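Local coordinates for Lmo0547 protein (Listeria monocytogenes, PDB 4R9N), which probably acts as a SorC-family transcriptional regulator that binds DNA and a carbohydrate, the fragment here being its putative sugar-binding domain, at residues Glu173-Val181 and Phe188-Glu199; Leu212-Asn223 and Ala237-Thr246. All coordinates share one frame; numbering follows the deposited sequence.

How the interactions relate
Interaction 2 lies in the core, its centre about 8 Å from the centre of the chain: strands 217-221 and 242-246 run side by side in the parallel sheet. Interaction 1 sits further out, its centre about 17 Å away, where the end of helix 169-177 and a two-stranded antiparallel hairpin meet the loop after the hairpin. Backbone bonds and aliphatic side chains make up most of interaction 2, with one aspartate at its edge; interaction 1 pairs a small apolar patch with a charged network nearer solvent. Helix 228-236 links the two strands of interaction 2 and packs against Val-181 and Phe-189 of interaction 1. Asp-192 and Gly-193 pack on Ala-237, and Gly-193 also on Leu-239.

Interaction 1 of 2, residues Glu173-Val181 and Phe188-Glu199; sequences EELRYKDVV and FFTADGKEAKTE
Glu-174 and Thr-198 come together through two extended first torsions: CG of Glu-174 (chi1 162°) and OG1 of Thr-198 (chi1 -173°) each lie opposite their own backbone N. The two side chains pass alongside with opposite headings, and Thr-198 OG1 donates to the anti lone pair of Glu-174 OE2 at 2.7 Å. Lys-178, its chain bent at both chi2 and chi4, brings NZ to the syn side of that same OE2 in a salt bridge of 2.8 Å. NZ also donates to Lys-197 O at 2.7 Å, in the carbonyl plane, tying the helix end to the loop. A water joins OE2 to Glu-199 N.

Just beyond, a Schellman motif with Asp-179 as its C-prime residue ends helix 169-177 and turns the chain into the beta hairpin of strands 180-184 and 187-190. There Val-181 N donates to Phe-189 O at 2.8 Å, nearly straight at 164°. A second water spans Asp-179 O and Ala-191 N.

The apolar half is centred on Phe-188. Leu-175 CD1 rests over one face of its ring, 4.0 Å from the centroid and offset toward the rim, while Val-180 CG1 comes in at the ring edge. The other branch of that valine, CG2, meets Ala-196 CB at 3.7 Å. Pro-155 touches both Leu-175 and Phe-188, and helix 228-236 packs against Val-181 and Phe-189.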
loop_
_atom_site.group_PDB
_atom_site.type_symbol
_atom_site.label_atom_id
_atom_site.label_comp_id
_atom_site.label_asym_id
_atom_site.label_seq_id
_atom_site.Cartn_x
_atom_site.Cartn_y
_atom_site.Cartn_z
ATOM N N GLU A 173 -17.968 10.980 -6.959
ATOM C CA GLU A 173 -18.900 10.708 -8.020
ATOM C C GLU A 173 -18.206 10.488 -9.365
ATOM O O GLU A 173 -18.610 9.647 -10.121
ATOM C CB GLU A 173 -20.033 11.704 -8.029
ATOM C CG GLU A 173 -20.929 11.480 -6.802
ATOM C CD GLU A 173 -21.186 9.986 -6.481
ATOM O OE1 GLU A 173 -21.275 9.169 -7.427
ATOM O OE2 GLU A 173 -21.294 9.603 -5.291
ATOM N N GLU A 174 -17.112 11.160 -9.602
ATOM C CA GLU A 174 -16.301 10.898 -10.797
ATOM C C GLU A 174 -15.786 9.457 -10.795
ATOM O O GLU A 174 -15.924 8.723 -11.797
ATOM C CB GLU A 174 -15.199 11.978 -10.918
ATOM C CG GLU A 174 -14.017 11.662 -11.811
ATOM C CD GLU A 174 -14.318 11.581 -13.296
ATOM O OE1 GLU A 174 -15.487 11.738 -13.707
ATOM O OE2 GLU A 174 -13.336 11.317 -14.053
ATOM N N LEU A 175 -15.260 9.018 -9.656
ATOM C CA LEU A 175 -14.738 7.664 -9.518
ATOM C C LEU A 175 -15.803 6.627 -9.734
ATOM O O LEU A 175 -15.561 5.690 -10.470
ATOM C CB LEU A 175 -14.042 7.514 -8.140
ATOM C CG LEU A 175 -12.839 8.453 -7.922
ATOM C CD1 LEU A 175 -12.226 8.267 -6.550
ATOM C CD2 LEU A 175 -11.724 8.175 -8.914
ATOM N N ARG A 176 -17.009 6.810 -9.151
ATOM C CA ARG A 176 -18.131 5.914 -9.379
ATOM C C ARG A 176 -18.509 5.863 -10.847
ATOM O O ARG A 176 -18.702 4.801 -11.419
ATOM C CB ARG A 176 -19.384 6.350 -8.561
ATOM C CG ARG A 176 -20.132 5.187 -7.904
ATOM C CD ARG A 176 -21.172 5.622 -6.866
ATOM N NE ARG A 176 -20.981 4.909 -5.580
ATOM C CZ ARG A 176 -20.673 5.475 -4.402
ATOM N NH1 ARG A 176 -20.523 6.794 -4.275
ATOM N NH2 ARG A 176 -20.523 4.698 -3.312
ATOM N N TYR A 177 -18.656 7.039 -11.439
ATOM C CA TYR A 177 -19.036 7.131 -12.821
ATOM C C TYR A 177 -18.042 6.392 -13.703
ATOM O O TYR A 177 -18.431 5.816 -14.721
ATOM C CB TYR A 177 -19.111 8.614 -13.219
ATOM C CG TYR A 177 -19.509 8.843 -14.664
ATOM C CD1 TYR A 177 -20.761 8.437 -15.125
ATOM C CD2 TYR A 177 -18.642 9.469 -15.564
ATOM C CE1 TYR A 177 -21.132 8.638 -16.432
ATOM C CE2 TYR A 177 -19.029 9.709 -16.880
ATOM C CZ TYR A 177 -20.265 9.271 -17.301
ATOM O OH TYR A 177 -20.675 9.471 -18.601
ATOM N N LYS A 178 -16.781 6.411 -13.293
ATOM C CA LYS A 178 -15.691 5.723 -14.021
ATOM C C LYS A 178 -15.483 4.260 -13.592
ATOM O O LYS A 178 -14.494 3.633 -13.952
ATOM C CB LYS A 178 -14.424 6.523 -13.887
ATOM C CG LYS A 178 -14.397 7.887 -14.594
ATOM C CD LYS A 178 -14.271 7.763 -16.094
ATOM C CE LYS A 178 -14.358 9.128 -16.788
ATOM N NZ LYS A 178 -13.187 10.071 -16.598
ATOM N N ASP A 179 -16.399 3.743 -12.804
ATOM C CA ASP A 179 -16.407 2.327 -12.391
ATOM C C ASP A 179 -15.183 1.924 -11.604
ATOM O O ASP A 179 -14.683 0.774 -11.654
ATOM C CB ASP A 179 -16.648 1.389 -13.587
ATOM C CG ASP A 179 -17.928 1.721 -14.331
ATOM O OD1 ASP A 179 -18.992 1.873 -13.670
ATOM O OD2 ASP A 179 -17.852 1.846 -15.574
ATOM N N VAL A 180 -14.666 2.869 -10.845
ATOM C CA VAL A 180 -13.569 2.577 -9.910
ATOM C C VAL A 180 -14.004 1.658 -8.771
ATOM O O VAL A 180 -15.094 1.818 -8.221
ATOM C CB VAL A 180 -13.032 3.933 -9.369
ATOM C CG1 VAL A 180 -12.219 3.752 -8.103
ATOM C CG2 VAL A 180 -12.198 4.594 -10.420
ATOM N N VAL A 181 -13.183 0.659 -8.464
ATOM C CA VAL A 181 -13.449 -0.251 -7.351
ATOM C C VAL A 181 -12.467 -0.175 -6.200
ATOM O O VAL A 181 -12.765 -0.635 -5.115
ATOM C CB VAL A 181 -13.562 -1.711 -7.810
ATOM C CG1 VAL A 181 -14.654 -1.821 -8.844
ATOM C CG2 VAL A 181 -12.245 -2.256 -8.317
ATOM N N PHE A 188 -6.402 4.857 -8.591
ATOM C CA PHE A 188 -7.786 4.339 -8.556
ATOM C C PHE A 188 -8.006 3.444 -9.731
ATOM O O PHE A 188 -7.784 3.872 -10.863
ATOM C CB PHE A 188 -8.702 5.548 -8.600
ATOM C CG PHE A 188 -8.607 6.341 -7.363
ATOM C CD1 PHE A 188 -9.325 5.968 -6.233
ATOM C CD2 PHE A 188 -7.750 7.448 -7.280
ATOM C CE1 PHE A 188 -9.218 6.669 -5.044
ATOM C CE2 PHE A 188 -7.631 8.127 -6.086
ATOM C CZ PHE A 188 -8.366 7.748 -4.981
ATOM N N PHE A 189 -8.371 2.194 -9.485
ATOM C CA PHE A 189 -8.464 1.192 -10.516
ATOM C C PHE A 189 -9.871 0.630 -10.640
ATOM O O PHE A 189 -10.686 0.654 -9.726
ATOM C CB PHE A 189 -7.433 0.053 -10.307
ATOM C CG PHE A 189 -7.509 -0.596 -8.958
ATOM C CD1 PHE A 189 -6.719 -0.120 -7.893
ATOM C CD2 PHE A 189 -8.349 -1.668 -8.730
ATOM C CE1 PHE A 189 -6.724 -0.779 -6.638
ATOM C CE2 PHE A 189 -8.389 -2.301 -7.478
ATOM C CZ PHE A 189 -7.542 -1.871 -6.424
ATOM N N THR A 190 -10.158 0.208 -11.855
ATOM C CA THR A 190 -11.368 -0.498 -12.204
ATOM C C THR A 190 -11.267 -1.981 -11.860
ATOM O O THR A 190 -10.247 -2.437 -11.369
ATOM C CB THR A 190 -11.659 -0.314 -13.706
ATOM O OG1 THR A 190 -10.478 -0.575 -14.464
ATOM C CG2 THR A 190 -12.080 1.145 -13.976
ATOM N N ALA A 191 -12.330 -2.738 -12.152
ATOM C CA ALA A 191 -12.392 -4.143 -11.810
ATOM C C ALA A 191 -11.264 -4.965 -12.425
ATOM O O ALA A 191 -10.907 -6.016 -11.913
ATOM C CB ALA A 191 -13.741 -4.721 -12.215
ATOM N N ASP A 192 -10.708 -4.530 -13.520
ATOM C CA ASP A 192 -9.630 -5.280 -14.149
ATOM C C ASP A 192 -8.282 -4.949 -13.568
ATOM O O ASP A 192 -7.264 -5.345 -14.102
ATOM C CB ASP A 192 -9.641 -5.071 -15.670
ATOM C CG ASP A 192 -9.484 -3.635 -16.075
ATOM O OD1 ASP A 192 -9.346 -2.761 -15.175
ATOM O OD2 ASP A 192 -9.516 -3.386 -17.322
ATOM N N GLY A 193 -8.270 -4.135 -12.503
ATOM C CA GLY A 193 -7.038 -3.703 -11.867
ATOM C C GLY A 193 -6.254 -2.670 -12.625
ATOM O O GLY A 193 -5.102 -2.442 -12.297
ATOM N N LYS A 194 -6.828 -2.032 -13.640
ATOM C CA LYS A 194 -6.089 -1.015 -14.382
ATOM C C LYS A 194 -6.521 0.357 -13.920
ATOM O O LYS A 194 -7.657 0.521 -13.498
ATOM C CB LYS A 194 -6.270 -1.161 -15.872
ATOM C CG LYS A 194 -5.821 -2.543 -16.358
ATOM C CD LYS A 194 -5.790 -2.640 -17.877
ATOM C CE LYS A 194 -4.884 -3.790 -18.327
ATOM N NZ LYS A 194 -5.264 -5.096 -17.709
ATOM N N GLU A 195 -5.615 1.326 -14.001
ATOM C CA GLU A 195 -5.946 2.681 -13.546
ATOM C C GLU A 195 -7.081 3.196 -14.391
ATOM O O GLU A 195 -7.017 3.094 -15.632
ATOM C CB GLU A 195 -4.764 3.647 -13.686
ATOM C CG GLU A 195 -3.678 3.305 -12.706
ATOM C CD GLU A 195 -2.633 4.379 -12.488
ATOM O OE1 GLU A 195 -2.953 5.598 -12.571
ATOM O OE2 GLU A 195 -1.476 3.974 -12.189
ATOM N N ALA A 196 -8.107 3.761 -13.748
ATOM C CA ALA A 196 -9.158 4.432 -14.470
ATOM C C ALA A 196 -8.632 5.666 -15.217
ATOM O O ALA A 196 -7.657 6.344 -14.805
ATOM C CB ALA A 196 -10.314 4.817 -13.553
ATOM N N LYS A 197 -9.303 5.964 -16.333
ATOM C CA LYS A 197 -9.056 7.205 -17.052
ATOM C C LYS A 197 -9.778 8.346 -16.368
ATOM O O LYS A 197 -10.931 8.587 -16.644
ATOM C CB LYS A 197 -9.542 7.079 -18.488
ATOM C CG LYS A 197 -8.742 6.061 -19.307
ATOM C CD LYS A 197 -9.002 6.333 -20.786
ATOM C CE LYS A 197 -8.663 5.166 -21.706
ATOM N NZ LYS A 197 -7.379 5.439 -22.418
ATOM N N THR A 198 -9.085 9.029 -15.485
ATOM C CA THR A 198 -9.678 10.031 -14.643
ATOM C C THR A 198 -8.568 10.955 -14.242
ATOM O O THR A 198 -7.402 10.546 -14.092
ATOM C CB THR A 198 -10.462 9.423 -13.422
ATOM O OG1 THR A 198 -11.155 10.461 -12.733
ATOM C CG2 THR A 198 -9.550 8.755 -12.421
ATOM N N GLU A 199 -8.932 12.221 -14.151
ATOM C CA GLU A 199 -8.035 13.312 -13.769
ATOM C C GLU A 199 -7.153 13.026 -12.578
ATOM O O GLU A 199 -5.945 13.237 -12.644
ATOM C CB GLU A 199 -8.865 14.588 -13.469
ATOM C CG GLU A 199 -8.047 15.810 -13.034
ATOM C CD GLU A 199 -7.982 16.051 -11.521
ATOM O OE1 GLU A 199 -8.826 15.552 -10.753
ATOM O OE2 GLU A 199 -7.074 16.800 -11.091
HETATM O O HOH W 1 -11.600 13.079 -14.949
HETATM O O HOH W 2 -14.852 -1.541 -12.885
#

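Interaction 2 of 2, residues Leu212-Asn223 and Ala237-Thr246; sequences LKNIPTVVALAN and AGLIDVIVIT
Val-219 and Val-242 run alongside one another on the same face of the sheet, with Val-219 CG2 3.9 Å from Val-242 CB. They are neighbours on parallel strands of a beta-alpha-beta unit, strand 217-221, helix 228-236 and strand 242-246, within the Rossmann-like sheet. Leu-221 and Val-244 repeat the pattern, CD1 against CG2, and helix 30-49 packs on Val-242 and Val-244. Ala-220 points to the opposite face, where its CB meets Ile-240 CD1 at 3.8 Å and helix 228-236 touches Ile-240.

Between the strands, Ala-220 N donates to Val-242 O at 2.8 Å and Val-244 N to Ala-220 O at 2.9 Å. At the start of the pairing Val-218 O takes two donors, Asp-241 N in its carbonyl plane and Val-242 N tilted 22° from it.

The side chain of Asp-241 stands roughly perpendicular to that of Val-218. With CG opposite its own carbonyl carbon (chi1 -58°), the carboxylate reaches back to Val-218, whose N donates to the anti lone pair of OD2 at 2.9 Å. At the far end Thr-246 OG1 caps Met-249 N, and one water donates to Asn-223 OD1 and accepts from Thr-246 N at 2.9 Å.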
loop_
_atom_site.group_PDB
_atom_site.type_symbol
_atom_site.label_atom_id
_atom_site.label_comp_id
_atom_site.label_asym_id
_atom_site.label_seq_id
_atom_site.Cartn_x
_atom_site.Cartn_y
_atom_site.Cartn_z
ATOM N N LEU A 212 4.181 -0.473 -10.107
ATOM C CA LEU A 212 4.083 -1.349 -8.984
ATOM C C LEU A 212 4.129 -2.818 -9.427
ATOM O O LEU A 212 4.752 -3.661 -8.766
ATOM C CB LEU A 212 2.783 -1.072 -8.212
ATOM C CG LEU A 212 2.499 -1.887 -6.944
ATOM C CD1 LEU A 212 3.412 -1.438 -5.815
ATOM C CD2 LEU A 212 1.028 -1.801 -6.552
ATOM N N LYS A 213 3.476 -3.121 -10.541
ATOM C CA LYS A 213 3.448 -4.459 -11.036
ATOM C C LYS A 213 4.863 -4.959 -11.429
ATOM O O LYS A 213 5.115 -6.141 -11.395
ATOM C CB LYS A 213 2.477 -4.543 -12.213
ATOM C CG LYS A 213 1.962 -5.941 -12.442
ATOM C CD LYS A 213 0.885 -5.990 -13.514
ATOM C CE LYS A 213 0.398 -7.434 -13.701
ATOM N NZ LYS A 213 1.493 -8.363 -14.108
ATOM N N ASN A 214 5.786 -4.072 -11.714
ATOM C CA ASN A 214 7.135 -4.446 -12.039
ATOM C C ASN A 214 8.055 -4.649 -10.818
ATOM O O ASN A 214 9.171 -5.122 -10.953
ATOM C CB ASN A 214 7.732 -3.441 -12.998
ATOM C CG ASN A 214 7.230 -3.618 -14.411
ATOM O OD1 ASN A 214 6.904 -4.738 -14.861
ATOM N ND2 ASN A 214 7.200 -2.523 -15.138
ATOM N N ILE A 215 7.591 -4.309 -9.637
ATOM C CA ILE A 215 8.405 -4.509 -8.434
ATOM C C ILE A 215 8.362 -6.017 -8.114
ATOM O O ILE A 215 7.306 -6.604 -8.173
ATOM C CB ILE A 215 7.881 -3.647 -7.265
ATOM C CG1 ILE A 215 8.197 -2.174 -7.521
ATOM C CG2 ILE A 215 8.505 -4.043 -5.941
ATOM C CD1 ILE A 215 7.535 -1.239 -6.511
ATOM N N PRO A 216 9.519 -6.631 -7.803
ATOM C CA PRO A 216 9.549 -8.095 -7.656
ATOM C C PRO A 216 8.618 -8.618 -6.588
ATOM O O PRO A 216 7.978 -9.679 -6.830
ATOM C CB PRO A 216 11.006 -8.400 -7.303
ATOM C CG PRO A 216 11.760 -7.309 -7.945
ATOM C CD PRO A 216 10.885 -6.082 -7.884
ATOM N N THR A 217 8.553 -7.942 -5.440
ATOM C CA THR A 217 7.672 -8.389 -4.369
ATOM C C THR A 217 6.878 -7.229 -3.833
ATOM O O THR A 217 7.416 -6.335 -3.147
ATOM C CB THR A 217 8.417 -9.036 -3.203
ATOM O OG1 THR A 217 9.280 -10.101 -3.679
ATOM C CG2 THR A 217 7.441 -9.548 -2.114
ATOM N N VAL A 218 5.593 -7.240 -4.070
ATOM C CA VAL A 218 4.707 -6.206 -3.536
ATOM C C VAL A 218 3.853 -6.903 -2.457
ATOM O O VAL A 218 3.166 -7.912 -2.732
ATOM C CB VAL A 218 3.779 -5.619 -4.611
ATOM C CG1 VAL A 218 2.706 -4.729 -3.973
ATOM C CG2 VAL A 218 4.591 -4.877 -5.641
ATOM N N VAL A 219 3.931 -6.368 -1.237
ATOM C CA VAL A 219 3.190 -6.866 -0.129
ATOM C C VAL A 219 2.031 -5.950 0.178
ATOM O O VAL A 219 2.243 -4.734 0.282
ATOM C CB VAL A 219 4.071 -6.876 1.117
ATOM C CG1 VAL A 219 3.266 -7.440 2.273
ATOM C CG2 VAL A 219 5.308 -7.693 0.849
ATOM N N ALA A 220 0.829 -6.491 0.269
ATOM C CA ALA A 220 -0.323 -5.712 0.655
ATOM C C ALA A 220 -0.875 -6.151 1.995
ATOM O O ALA A 220 -0.975 -7.403 2.346
ATOM C CB ALA A 220 -1.385 -5.794 -0.415
ATOM N N LEU A 221 -1.209 -5.139 2.772
ATOM C CA LEU A 221 -1.844 -5.289 4.083
ATOM C C LEU A 221 -3.267 -4.780 3.965
ATOM O O LEU A 221 -3.433 -3.630 3.583
ATOM C CB LEU A 221 -1.121 -4.360 5.059
ATOM C CG LEU A 221 0.166 -4.751 5.760
ATOM C CD1 LEU A 221 1.108 -5.551 4.915
ATOM C CD2 LEU A 221 0.868 -3.523 6.337
ATOM N N ALA A 222 -4.295 -5.563 4.295
ATOM C CA ALA A 222 -5.667 -5.034 4.203
ATOM C C ALA A 222 -6.543 -5.592 5.302
ATOM O O ALA A 222 -6.405 -6.740 5.691
ATOM C CB ALA A 222 -6.293 -5.365 2.861
ATOM N N ASN A 223 -7.512 -4.799 5.742
ATOM C CA ASN A 223 -8.504 -5.327 6.672
ATOM C C ASN A 223 -9.856 -4.701 6.420
ATOM O O ASN A 223 -9.935 -3.530 5.987
ATOM C CB ASN A 223 -8.092 -5.030 8.106
ATOM C CG ASN A 223 -8.955 -5.768 9.134
ATOM O OD1 ASN A 223 -9.198 -6.984 9.032
ATOM N ND2 ASN A 223 -9.442 -5.029 10.112
ATOM N N ALA A 237 -5.588 -8.921 -10.833
ATOM C CA ALA A 237 -4.735 -8.218 -11.760
ATOM C C ALA A 237 -3.253 -8.473 -11.557
ATOM O O ALA A 237 -2.432 -7.933 -12.288
ATOM C CB ALA A 237 -4.992 -6.720 -11.644
ATOM N N GLY A 238 -2.881 -9.243 -10.538
ATOM C CA GLY A 238 -1.486 -9.539 -10.315
ATOM C C GLY A 238 -0.691 -8.370 -9.790
ATOM O O GLY A 238 0.505 -8.266 -10.032
ATOM N N LEU A 239 -1.336 -7.449 -9.105
ATOM C CA LEU A 239 -0.590 -6.295 -8.581
ATOM C C LEU A 239 0.185 -6.652 -7.295
ATOM O O LEU A 239 1.039 -5.880 -6.874
ATOM C CB LEU A 239 -1.527 -5.190 -8.221
ATOM C CG LEU A 239 -2.291 -4.631 -9.411
ATOM C CD1 LEU A 239 -3.315 -3.581 -8.992
ATOM C CD2 LEU A 239 -1.263 -4.040 -10.402
ATOM N N ILE A 240 -0.181 -7.775 -6.672
ATOM C CA ILE A 240 0.228 -8.121 -5.314
ATOM C C ILE A 240 0.813 -9.509 -5.336
ATOM O O ILE A 240 0.241 -10.449 -5.876
ATOM C CB ILE A 240 -0.968 -8.129 -4.352
ATOM C CG1 ILE A 240 -1.482 -6.726 -4.159
ATOM C CG2 ILE A 240 -0.639 -8.822 -3.013
ATOM C CD1 ILE A 240 -2.938 -6.690 -3.727
ATOM N N ASP A 241 1.905 -9.657 -4.626
ATOM C CA ASP A 241 2.637 -10.935 -4.497
ATOM C C ASP A 241 2.452 -11.622 -3.153
ATOM O O ASP A 241 2.451 -12.861 -3.077
ATOM C CB ASP A 241 4.115 -10.708 -4.788
ATOM C CG ASP A 241 4.342 -10.115 -6.176
ATOM O OD1 ASP A 241 3.926 -10.800 -7.175
ATOM O OD2 ASP A 241 4.902 -8.965 -6.298
ATOM N N VAL A 242 2.286 -10.835 -2.096
ATOM C CA VAL A 242 2.218 -11.352 -0.756
ATOM C C VAL A 242 1.093 -10.549 -0.088
ATOM O O VAL A 242 1.038 -9.264 -0.157
ATOM C CB VAL A 242 3.553 -11.087 0.010
ATOM C CG1 VAL A 242 3.419 -11.458 1.481
ATOM C CG2 VAL A 242 4.754 -11.798 -0.664
ATOM N N ILE A 243 0.193 -11.248 0.531
ATOM C CA ILE A 243 -0.842 -10.594 1.334
ATOM C C ILE A 243 -0.754 -10.976 2.763
ATOM O O ILE A 243 -0.401 -12.154 3.108
ATOM C CB ILE A 243 -2.277 -10.899 0.867
ATOM C CG1 ILE A 243 -2.592 -12.384 0.800
ATOM C CG2 ILE A 243 -2.559 -10.238 -0.465
ATOM C CD1 ILE A 243 -4.085 -12.586 0.622
ATOM N N VAL A 244 -1.035 -10.012 3.629
ATOM C CA VAL A 244 -1.142 -10.219 5.053
ATOM C C VAL A 244 -2.557 -9.786 5.386
ATOM O O VAL A 244 -2.916 -8.598 5.217
ATOM C CB VAL A 244 -0.128 -9.393 5.883
ATOM C CG1 VAL A 244 -0.200 -9.812 7.319
ATOM C CG2 VAL A 244 1.292 -9.646 5.365
ATOM N N ILE A 245 -3.372 -10.764 5.779
ATOM C CA ILE A 245 -4.771 -10.550 6.109
ATOM C C ILE A 245 -5.237 -11.442 7.234
ATOM O O ILE A 245 -4.545 -12.392 7.615
ATOM C CB ILE A 245 -5.729 -10.732 4.916
ATOM C CG1 ILE A 245 -5.674 -12.154 4.393
ATOM C CG2 ILE A 245 -5.455 -9.686 3.815
ATOM C CD1 ILE A 245 -6.770 -12.403 3.343
ATOM N N THR A 246 -6.417 -11.133 7.739
ATOM C CA THR A 246 -7.010 -11.859 8.825
ATOM C C THR A 246 -7.673 -13.110 8.275
ATOM O O THR A 246 -7.974 -13.217 7.092
ATOM C CB THR A 246 -8.099 -11.064 9.575
ATOM O OG1 THR A 246 -9.148 -10.702 8.704
ATOM C CG2 THR A 246 -7.544 -9.844 10.279
HETATM O O HOH W 3 3.153 -6.493 -8.284
HETATM O O HOH W 4 5.226 -7.882 -8.499
HETATM O O HOH W 5 -7.690 -8.646 6.908
HETATM O O HOH W 6 -10.756 -8.992 10.173
#